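Local atomic coordinates of putative methyltransferase (Porphyromonas gingivalis, PDB entry 3LL7), a protein that is a putative methyltransferase, probably transferring methyl groups from S-adenosylmethionine to a substrate that has not been identified. Residues H163-Y168 and F201-L206; L223-L228 and V242-N247; T95-L100 and A110-A115. All blocks are in the same frame, centred on the assembly; numbering follows the deposited sequence.

How the interactions relate
All three contacts reach one sheet. Interaction 3 packs helix 106-112 and the turn after it on strand 96-99; interaction 1 pairs the neighbouring strand 166-173 with 204-209; interaction 2 joins strands 236-244 and 225-233. Interactions 1 and 3 meet where the carboxylate of Asp-165 takes the N-H of Lys-96, and interactions 1 and 2 where Met-244 N bonds Ile-205 O. Interaction 3 is buried, and made by van der Waals packing with no hydrogen bond between its segments. The other two are partly buried and backbone-bonded, with exposed ends at His-163 and at Leu-223 and Leu-246. A salt bridge across the contact occurs in interaction 2 alone, between Glu-227 and Arg-243.

Interaction 1. Residues H163-Y168 and F201-L206; sequences HPDYIY and FCSSIL
The His-163 imidazole lies with one face against the backbone of Phe-201: the carbonyl O sits 3.5 Å above the ring plane, offset toward the rim, and Phe-201 CA stands 4.2 Å from the ring centroid, 15° off the normal, a CH-pi contact. The histidine follows helix 156-162 with positive phi, and a chi1 of -157°, which sets CG opposite the backbone N, lays the ring along Phe-201. The two tyrosine rings are approached obliquely. Ser-204 CB comes up to CD1 of Tyr-166, while Leu-206 brings its carbonyl O to 3.3 Å from Tyr-168 CD1 and its CD2 methyl to the same ring atom. Both phenol hydroxyls bond beyond the pair, Tyr-166 to Arg-92 N and Tyr-168 to Asp-107.

From Tyr-166 and Ser-204 onward the backbones run as parallel neighbours in a sheet consistent with the Rossmann-like fold of class I methyltransferases. Asp-165 O receives Ser-204 N at 3.1 Å in a nearly straight bond, and Ser-203 N adds a weak one. Ile-167 then works both ways, giving its N-H to Ser-204 O at 3.0 Å and taking Leu-206 N on its own O at 2.8 Å; the backbone of Tyr-166 and Tyr-168 bonds instead to the segment 95-100 (Lys-96, Val-98, Leu-100).

On the face away from the tyrosines, Ile-167 CD1 reaches back to Cys-202 CB, 3.8 Å away, and its CB rests against CG1 of Ile-205. Helix 191-198 covers this side, with Leu-198 on Ile-167 and Ala-195 on Ile-205. Near the strand starts a water donates to Asp-165 OD1 and also bonds Ser-203 OG at 2.7 Å, bridging two side chains too far apart to bond directly, while OD2 takes the N-H of Lys-96.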
loop_
_atom_site.group_PDB
_atom_site.type_symbol
_atom_site.label_atom_id
_atom_site.label_comp_id
_atom_site.label_asym_id
_atom_site.label_seq_id
_atom_site.Cartn_x
_atom_site.Cartn_y
_atom_site.Cartn_z
ATOM N N HIS A 163 -21.193 12.357 -15.371
ATOM C CA HIS A 163 -20.285 13.452 -15.011
ATOM C C HIS A 163 -19.846 13.363 -13.545
ATOM O O HIS A 163 -20.158 14.256 -12.754
ATOM C CB HIS A 163 -20.917 14.821 -15.317
ATOM C CG HIS A 163 -19.910 15.917 -15.495
ATOM N ND1 HIS A 163 -19.030 16.292 -14.499
ATOM C CD2 HIS A 163 -19.630 16.706 -16.560
ATOM C CE1 HIS A 163 -18.258 17.269 -14.941
ATOM N NE2 HIS A 163 -18.599 17.538 -16.189
ATOM N N PRO A 164 -19.142 12.272 -13.167
ATOM C CA PRO A 164 -18.796 12.082 -11.755
ATOM C C PRO A 164 -17.790 13.113 -11.238
ATOM O O PRO A 164 -17.048 13.719 -12.026
ATOM C CB PRO A 164 -18.160 10.687 -11.752
ATOM C CG PRO A 164 -17.505 10.612 -13.101
ATOM C CD PRO A 164 -18.550 11.215 -14.008
ATOM N N ASP A 165 -17.779 13.308 -9.923
ATOM C CA ASP A 165 -16.785 14.174 -9.288
ATOM C C ASP A 165 -15.436 13.478 -9.385
ATOM O O ASP A 165 -14.421 14.121 -9.636
ATOM C CB ASP A 165 -17.178 14.445 -7.838
ATOM C CG ASP A 165 -18.469 15.243 -7.730
ATOM O OD1 ASP A 165 -18.412 16.458 -7.981
ATOM O OD2 ASP A 165 -19.531 14.670 -7.388
ATOM N N TYR A 166 -15.441 12.155 -9.229
ATOM C CA TYR A 166 -14.205 11.368 -9.306
ATOM C C TYR A 166 -14.299 10.095 -10.128
ATOM O O TYR A 166 -15.309 9.382 -10.096
ATOM C CB TYR A 166 -13.700 11.011 -7.916
ATOM C CG TYR A 166 -13.761 12.124 -6.919
ATOM C CD1 TYR A 166 -12.678 12.987 -6.739
ATOM C CD2 TYR A 166 -14.903 12.315 -6.135
ATOM C CE1 TYR A 166 -12.737 14.033 -5.804
ATOM C CE2 TYR A 166 -14.963 13.339 -5.193
ATOM C CZ TYR A 166 -13.880 14.190 -5.038
ATOM O OH TYR A 166 -13.952 15.186 -4.093
ATOM N N ILE A 167 -13.245 9.840 -10.892
ATOM C CA ILE A 167 -13.083 8.586 -11.605
ATOM C C ILE A 167 -11.858 7.877 -11.023
ATOM O O ILE A 167 -10.739 8.419 -11.041
ATOM C CB ILE A 167 -12.945 8.788 -13.141
ATOM C CG1 ILE A 167 -14.267 9.317 -13.721
ATOM C CG2 ILE A 167 -12.579 7.488 -13.827
ATOM C CD1 ILE A 167 -14.193 9.761 -15.159
ATOM N N TYR A 168 -12.090 6.676 -10.506
ATOM C CA TYR A 168 -11.043 5.874 -9.875
ATOM C C TYR A 168 -10.644 4.702 -10.784
ATOM O O TYR A 168 -11.508 4.053 -11.395
ATOM C CB TYR A 168 -11.531 5.386 -8.508
ATOM C CG TYR A 168 -10.557 4.481 -7.818
ATOM C CD1 TYR A 168 -9.386 4.986 -7.245
ATOM C CD2 TYR A 168 -10.783 3.102 -7.770
ATOM C CE1 TYR A 168 -8.472 4.113 -6.600
ATOM C CE2 TYR A 168 -9.888 2.247 -7.166
ATOM C CZ TYR A 168 -8.734 2.755 -6.593
ATOM O OH TYR A 168 -7.863 1.890 -5.981
ATOM N N PHE A 201 -14.742 15.165 -18.077
ATOM C CA PHE A 201 -16.049 14.729 -17.569
ATOM C C PHE A 201 -16.044 14.322 -16.110
ATOM O O PHE A 201 -16.968 13.648 -15.645
ATOM C CB PHE A 201 -16.593 13.581 -18.420
ATOM C CG PHE A 201 -16.922 13.990 -19.813
ATOM C CD1 PHE A 201 -18.138 14.616 -20.095
ATOM C CD2 PHE A 201 -16.022 13.764 -20.852
ATOM C CE1 PHE A 201 -18.457 15.011 -21.385
ATOM C CE2 PHE A 201 -16.343 14.157 -22.170
ATOM C CZ PHE A 201 -17.559 14.780 -22.425
ATOM N N CYS A 202 -14.991 14.715 -15.400
ATOM C CA CYS A 202 -14.912 14.538 -13.960
ATOM C C CYS A 202 -14.126 15.698 -13.357
ATOM O O CYS A 202 -13.502 16.485 -14.094
ATOM C CB CYS A 202 -14.263 13.186 -13.611
ATOM S SG CYS A 202 -12.537 13.030 -14.124
ATOM N N SER A 203 -14.185 15.837 -12.034
ATOM C CA SER A 203 -13.343 16.813 -11.348
ATOM C C SER A 203 -11.904 16.307 -11.278
ATOM O O SER A 203 -10.984 17.018 -11.687
ATOM C CB SER A 203 -13.879 17.146 -9.951
ATOM O OG SER A 203 -15.092 17.884 -10.034
ATOM N N SER A 204 -11.722 15.077 -10.780
ATOM C CA SER A 204 -10.412 14.433 -10.765
ATOM C C SER A 204 -10.461 12.962 -11.152
ATOM O O SER A 204 -11.485 12.303 -10.969
ATOM C CB SER A 204 -9.795 14.518 -9.369
ATOM O OG SER A 204 -9.379 15.841 -9.085
ATOM N N ILE A 205 -9.350 12.465 -11.689
ATOM C CA ILE A 205 -9.110 11.028 -11.778
ATOM C C ILE A 205 -8.110 10.648 -10.688
ATOM O O ILE A 205 -7.080 11.327 -10.534
ATOM C CB ILE A 205 -8.502 10.609 -13.122
ATOM C CG1 ILE A 205 -9.526 10.797 -14.268
ATOM C CG2 ILE A 205 -8.048 9.144 -13.077
ATOM C CD1 ILE A 205 -8.899 10.680 -15.637
ATOM N N LEU A 206 -8.412 9.564 -9.976
ATOM C CA LEU A 206 -7.514 9.021 -8.923
ATOM C C LEU A 206 -7.082 7.634 -9.398
ATOM O O LEU A 206 -7.944 6.771 -9.632
ATOM C CB LEU A 206 -8.258 8.905 -7.591
ATOM C CG LEU A 206 -7.429 8.436 -6.374
ATOM C CD1 LEU A 206 -6.284 9.432 -6.039
ATOM C CD2 LEU A 206 -8.317 8.160 -5.155
HETATM O O HOH W 1 -16.062 17.889 -7.508
#

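Interaction 2. Residues L223-L228 and V242-N247; sequences LHVQEL and VRMSLN
Arg-243 and Glu-227 make the tight polar part of this contact. Glu-227 OE2 meets Arg-243 NE at 2.8 Å, at the guanidinium edge and in its plane, using the lone pair that faces away from OE1; a weak bond from NH1 reaches the same oxygen. The carboxylate is turned 88° to the guanidinium, so the two do not form a flat two-armed pair, and OE1 goes to His-229 instead. Gln-226 CB sits over one guanidinium face, 3.5 Å from NH1. With NH2 bonded to Ser-204 and salt-bridged to Glu-248, the group is fixed in rotation.

The opposite sheet face is close-packed and apolar. Val-242 CG1 wedges against both methyls of Val-225, each 3.7 Å away, while its CG2 meets Leu-228 CG. Selenomethionine Met-244 lays CG on Val-225 CG2, and helix 215-221 closes over this side through Leu-219 and Thr-218. Between the faces run the backbone bonds: Gln-226 N to Arg-243 O, short and straight at 2.7 Å, Arg-243 N to Glu-227 O, and Ser-245 N to His-224 O.

The far end is more open to solvent, though not loosely touching: the exposed Leu-246 puts its CD2 methyl over one face of the His-224 ring, 3.4 Å from the centroid, a CH-pi contact. At the ring edge a water bonds ND1 at 2.6 Å and donates to Ser-245 O, bridging ring and backbone.

The register slips by one residue between Val-225 and Glu-227, a beta bulge that turns Gln-226 toward the partner strand. It lies in the antiparallel hairpin of strands 225-233 and 236-244, consistent with the sixth and seventh strands of a class I methyltransferase sheet, 236-244 being the reversed seventh.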
loop_
_atom_site.group_PDB
_atom_site.type_symbol
_atom_site.label_atom_id
_atom_site.label_comp_id
_atom_site.label_asym_id
_atom_site.label_seq_id
_atom_site.Cartn_x
_atom_site.Cartn_y
_atom_site.Cartn_z
ATOM N N LEU A 223 -0.082 13.478 -17.675
ATOM C CA LEU A 223 -0.402 14.896 -17.739
ATOM C C LEU A 223 -1.399 15.244 -16.634
ATOM O O LEU A 223 -2.192 14.386 -16.203
ATOM C CB LEU A 223 -0.967 15.277 -19.124
ATOM C CG LEU A 223 0.040 15.366 -20.282
ATOM C CD1 LEU A 223 -0.653 15.681 -21.632
ATOM C CD2 LEU A 223 1.147 16.379 -19.995
ATOM N N HIS A 224 -1.330 16.503 -16.186
ATOM C CA HIS A 224 -2.319 17.109 -15.284
ATOM C C HIS A 224 -2.324 16.550 -13.877
ATOM O O HIS A 224 -3.307 16.721 -13.150
ATOM C CB HIS A 224 -3.738 17.058 -15.883
ATOM C CG HIS A 224 -3.848 17.803 -17.175
ATOM N ND1 HIS A 224 -3.774 19.176 -17.244
ATOM C CD2 HIS A 224 -3.988 17.365 -18.448
ATOM C CE1 HIS A 224 -3.881 19.556 -18.508
ATOM N NE2 HIS A 224 -4.016 18.476 -19.256
ATOM N N VAL A 225 -1.207 15.936 -13.488
ATOM C CA VAL A 225 -1.033 15.397 -12.131
ATOM C C VAL A 225 -0.987 16.546 -11.129
ATOM O O VAL A 225 -0.271 17.523 -11.334
ATOM C CB VAL A 225 0.247 14.545 -12.033
ATOM C CG1 VAL A 225 0.530 14.149 -10.573
ATOM C CG2 VAL A 225 0.109 13.291 -12.875
ATOM N N GLN A 226 -1.760 16.421 -10.052
ATOM C CA GLN A 226 -1.830 17.443 -9.012
ATOM C C GLN A 226 -1.110 17.060 -7.724
ATOM O O GLN A 226 -0.679 17.928 -6.981
ATOM C CB GLN A 226 -3.283 17.755 -8.682
ATOM C CG GLN A 226 -4.035 18.402 -9.863
ATOM C CD GLN A 226 -3.433 19.725 -10.292
ATOM O OE1 GLN A 226 -3.143 20.598 -9.465
ATOM N NE2 GLN A 226 -3.240 19.884 -11.600
ATOM N N GLU A 227 -1.030 15.761 -7.457
ATOM C CA GLU A 227 -0.364 15.232 -6.254
ATOM C C GLU A 227 -0.075 13.751 -6.443
ATOM O O GLU A 227 -0.816 13.062 -7.145
ATOM C CB GLU A 227 -1.201 15.469 -4.977
ATOM C CG GLU A 227 -2.657 14.955 -5.029
ATOM C CD GLU A 227 -3.466 15.315 -3.777
ATOM O OE1 GLU A 227 -2.903 15.412 -2.676
ATOM O OE2 GLU A 227 -4.687 15.524 -3.896
ATOM N N LEU A 228 0.983 13.247 -5.797
ATOM C CA LEU A 228 1.301 11.822 -5.822
ATOM C C LEU A 228 1.553 11.393 -4.368
ATOM O O LEU A 228 2.310 12.037 -3.649
ATOM C CB LEU A 228 2.534 11.579 -6.727
ATOM C CG LEU A 228 2.951 10.128 -6.994
ATOM C CD1 LEU A 228 3.741 9.978 -8.275
ATOM C CD2 LEU A 228 3.785 9.561 -5.776
ATOM N N VAL A 242 -2.141 8.654 -7.508
ATOM C CA VAL A 242 -1.923 9.880 -8.258
ATOM C C VAL A 242 -3.275 10.516 -8.528
ATOM O O VAL A 242 -4.218 9.814 -8.885
ATOM C CB VAL A 242 -1.243 9.564 -9.586
ATOM C CG1 VAL A 242 -0.992 10.827 -10.332
ATOM C CG2 VAL A 242 0.086 8.837 -9.358
ATOM N N ARG A 243 -3.393 11.825 -8.308
ATOM C CA ARG A 243 -4.617 12.522 -8.686
ATOM C C ARG A 243 -4.341 13.460 -9.839
ATOM O O ARG A 243 -3.360 14.218 -9.795
ATOM C CB ARG A 243 -5.202 13.285 -7.505
ATOM C CG ARG A 243 -6.555 13.977 -7.835
ATOM C CD ARG A 243 -7.155 14.602 -6.592
ATOM N NE ARG A 243 -6.364 15.736 -6.109
ATOM C CZ ARG A 243 -6.444 16.969 -6.616
ATOM N NH1 ARG A 243 -5.703 17.955 -6.106
ATOM N NH2 ARG A 243 -7.269 17.238 -7.632
HETATM N N MSE A 244 -5.191 13.385 -10.875
HETATM C CA MSE A 244 -5.114 14.251 -12.060
HETATM C C MSE A 244 -6.375 15.078 -12.188
HETATM O O MSE A 244 -7.458 14.624 -11.828
HETATM C CB MSE A 244 -4.965 13.442 -13.351
HETATM C CG MSE A 244 -3.572 12.948 -13.585
HETATM SE SE MSE A 244 -3.569 11.375 -14.690
HETATM C CE MSE A 244 -4.362 10.245 -13.331
ATOM N N SER A 245 -6.241 16.293 -12.706
ATOM C CA SER A 245 -7.380 17.165 -12.829
ATOM C C SER A 245 -7.075 18.253 -13.850
ATOM O O SER A 245 -6.019 18.894 -13.770
ATOM C CB SER A 245 -7.721 17.771 -11.463
ATOM O OG SER A 245 -8.874 18.599 -11.534
ATOM N N LEU A 246 -7.969 18.402 -14.831
ATOM C CA LEU A 246 -7.946 19.532 -15.805
ATOM C C LEU A 246 -8.464 20.806 -15.146
ATOM O O LEU A 246 -8.353 21.917 -15.690
ATOM C CB LEU A 246 -8.852 19.223 -16.996
ATOM C CG LEU A 246 -8.447 18.340 -18.182
ATOM C CD1 LEU A 246 -9.597 18.307 -19.198
ATOM C CD2 LEU A 246 -7.187 18.820 -18.865
ATOM N N ASN A 247 -9.029 20.607 -13.965
ATOM C CA ASN A 247 -9.727 21.593 -13.166
ATOM C C ASN A 247 -8.790 22.624 -12.581
ATOM O O ASN A 247 -9.206 23.710 -12.223
ATOM C CB ASN A 247 -10.425 20.856 -12.012
ATOM C CG ASN A 247 -11.803 21.406 -11.695
ATOM O OD1 ASN A 247 -11.966 22.610 -11.465
ATOM N ND2 ASN A 247 -12.805 20.520 -11.661
HETATM O O HOH W 2 -3.615 20.265 -14.894
#

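Interaction 3. Residues T95-L100 and A110-A115; sequences TKVVDL and ALMSKA
With chi1 at -65°, Val-97 turns CG1 opposite its carbonyl carbon and tucks CG2 between the backbone N and that carbon, and both methyls then face the segment 110-115. Selenomethionine Met-112 folds back toward CG2: bends at chi2 (-60°) and chi3 (-56°) bring SE to 3.7 Å from Val-97 CG2, the two side chains sliding past each other in opposite directions. Ala-115 CB lies against both valine methyls, 3.9 Å from CG1 and from CG2, and the same methyl presses on Thr-95 O at 3.3 Å. Leu-111 contributes its CB, 4.3 Å from Val-97 CG2, and also packs on Tyr-168 of the neighbouring strand.

No hydrogen bond crosses between the two segments. Within the turn, Leu-111 O accepts from both Lys-114 N and Ala-115 N, the latter at 3.0 Å, and Ser-113 OG donates to Ala-110 O at 2.6 Å; Lys-143 NZ also bonds the carbonyl O atoms of Met-112 and Ala-115. This turn presents the Ala-115 methyl to the strand.

At the far end of the strand, Asp-99 OD1 takes the backbone N-H groups of Thr-101 and Gly-102, shaping the glycine-rich loop that leads into the helix. Strand 96-99, that loop, helix 106-112 and strand 117-122 form a beta-alpha-beta unit, consistent with motif I, where class I methyltransferases bind S-adenosylmethionine.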
loop_
_atom_site.group_PDB
_atom_site.type_symbol
_atom_site.label_atom_id
_atom_site.label_comp_id
_atom_site.label_asym_id
_atom_site.label_seq_id
_atom_site.Cartn_x
_atom_site.Cartn_y
_atom_site.Cartn_z
ATOM N N THR A 95 -20.605 13.245 -2.914
ATOM C CA THR A 95 -20.251 13.390 -4.334
ATOM C C THR A 95 -20.615 12.124 -5.156
ATOM O O THR A 95 -21.233 11.192 -4.629
ATOM C CB THR A 95 -18.749 13.657 -4.487
ATOM O OG1 THR A 95 -18.027 12.716 -3.683
ATOM C CG2 THR A 95 -18.392 15.103 -4.060
ATOM N N LYS A 96 -20.232 12.128 -6.438
ATOM C CA LYS A 96 -20.442 11.026 -7.376
ATOM C C LYS A 96 -19.096 10.413 -7.755
ATOM O O LYS A 96 -18.133 11.142 -8.007
ATOM C CB LYS A 96 -21.099 11.529 -8.674
ATOM C CG LYS A 96 -22.524 12.077 -8.551
ATOM C CD LYS A 96 -22.981 12.739 -9.859
ATOM C CE LYS A 96 -22.384 14.134 -10.042
ATOM N NZ LYS A 96 -23.100 14.957 -11.083
ATOM N N VAL A 97 -19.028 9.081 -7.807
ATOM C CA VAL A 97 -17.803 8.376 -8.209
ATOM C C VAL A 97 -18.043 7.272 -9.252
ATOM O O VAL A 97 -19.088 6.651 -9.283
ATOM C CB VAL A 97 -17.043 7.767 -6.977
ATOM C CG1 VAL A 97 -16.527 8.883 -6.043
ATOM C CG2 VAL A 97 -17.935 6.794 -6.224
ATOM N N VAL A 98 -17.061 7.049 -10.112
ATOM C CA VAL A 98 -17.055 5.890 -10.991
ATOM C C VAL A 98 -15.768 5.120 -10.685
ATOM O O VAL A 98 -14.700 5.714 -10.653
ATOM C CB VAL A 98 -17.085 6.297 -12.495
ATOM C CG1 VAL A 98 -16.954 5.073 -13.421
ATOM C CG2 VAL A 98 -18.375 7.037 -12.822
ATOM N N ASP A 99 -15.887 3.813 -10.451
ATOM C CA ASP A 99 -14.737 2.918 -10.336
ATOM C C ASP A 99 -14.659 2.045 -11.594
ATOM O O ASP A 99 -15.511 1.177 -11.799
ATOM C CB ASP A 99 -14.920 2.054 -9.087
ATOM C CG ASP A 99 -13.764 1.108 -8.833
ATOM O OD1 ASP A 99 -12.938 0.832 -9.728
ATOM O OD2 ASP A 99 -13.686 0.634 -7.680
ATOM N N LEU A 100 -13.632 2.280 -12.411
ATOM C CA LEU A 100 -13.503 1.697 -13.749
ATOM C C LEU A 100 -13.024 0.265 -13.760
ATOM O O LEU A 100 -13.202 -0.445 -14.776
ATOM C CB LEU A 100 -12.529 2.510 -14.596
ATOM C CG LEU A 100 -12.848 3.974 -14.910
ATOM C CD1 LEU A 100 -11.732 4.517 -15.796
ATOM C CD2 LEU A 100 -14.213 4.184 -15.582
ATOM N N ALA A 110 -14.769 1.970 -0.013
ATOM C CA ALA A 110 -14.075 3.063 0.694
ATOM C C ALA A 110 -14.455 4.406 0.090
ATOM O O ALA A 110 -14.630 5.369 0.819
ATOM C CB ALA A 110 -12.562 2.879 0.685
ATOM N N LEU A 111 -14.577 4.465 -1.235
ATOM C CA LEU A 111 -15.050 5.686 -1.912
ATOM C C LEU A 111 -16.480 6.035 -1.525
ATOM O O LEU A 111 -16.810 7.204 -1.309
ATOM C CB LEU A 111 -14.964 5.563 -3.431
ATOM C CG LEU A 111 -13.628 5.194 -4.084
ATOM C CD1 LEU A 111 -13.858 5.109 -5.587
ATOM C CD2 LEU A 111 -12.522 6.179 -3.741
HETATM N N MSE A 112 -17.319 5.011 -1.428
HETATM C CA MSE A 112 -18.722 5.175 -1.071
HETATM C C MSE A 112 -18.976 5.444 0.418
HETATM O O MSE A 112 -20.111 5.738 0.799
HETATM C CB MSE A 112 -19.494 3.936 -1.521
HETATM C CG MSE A 112 -19.552 3.751 -3.037
HETATM SE SE MSE A 112 -20.401 5.199 -3.993
HETATM C CE MSE A 112 -22.103 5.215 -3.102
ATOM N N SER A 113 -17.939 5.359 1.255
ATOM C CA SER A 113 -18.041 5.832 2.651
ATOM C C SER A 113 -18.257 7.334 2.660
ATOM O O SER A 113 -18.712 7.888 3.655
ATOM C CB SER A 113 -16.811 5.470 3.495
ATOM O OG SER A 113 -15.657 6.209 3.099
ATOM N N LYS A 114 -17.922 7.988 1.548
ATOM C CA LYS A 114 -18.051 9.448 1.440
ATOM C C LYS A 114 -19.060 9.868 0.367
ATOM O O LYS A 114 -19.919 10.720 0.601
ATOM C CB LYS A 114 -16.684 10.077 1.138
ATOM C CG LYS A 114 -15.596 9.841 2.213
ATOM C CD LYS A 114 -15.816 10.713 3.497
ATOM C CE LYS A 114 -15.351 12.156 3.324
ATOM N NZ LYS A 114 -13.885 12.338 2.958
ATOM N N ALA A 115 -18.930 9.276 -0.822
ATOM C CA ALA A 115 -19.768 9.600 -1.970
ATOM C C ALA A 115 -21.196 9.113 -1.748
ATOM O O ALA A 115 -21.412 8.142 -1.027
ATOM C CB ALA A 115 -19.184 8.959 -3.222
#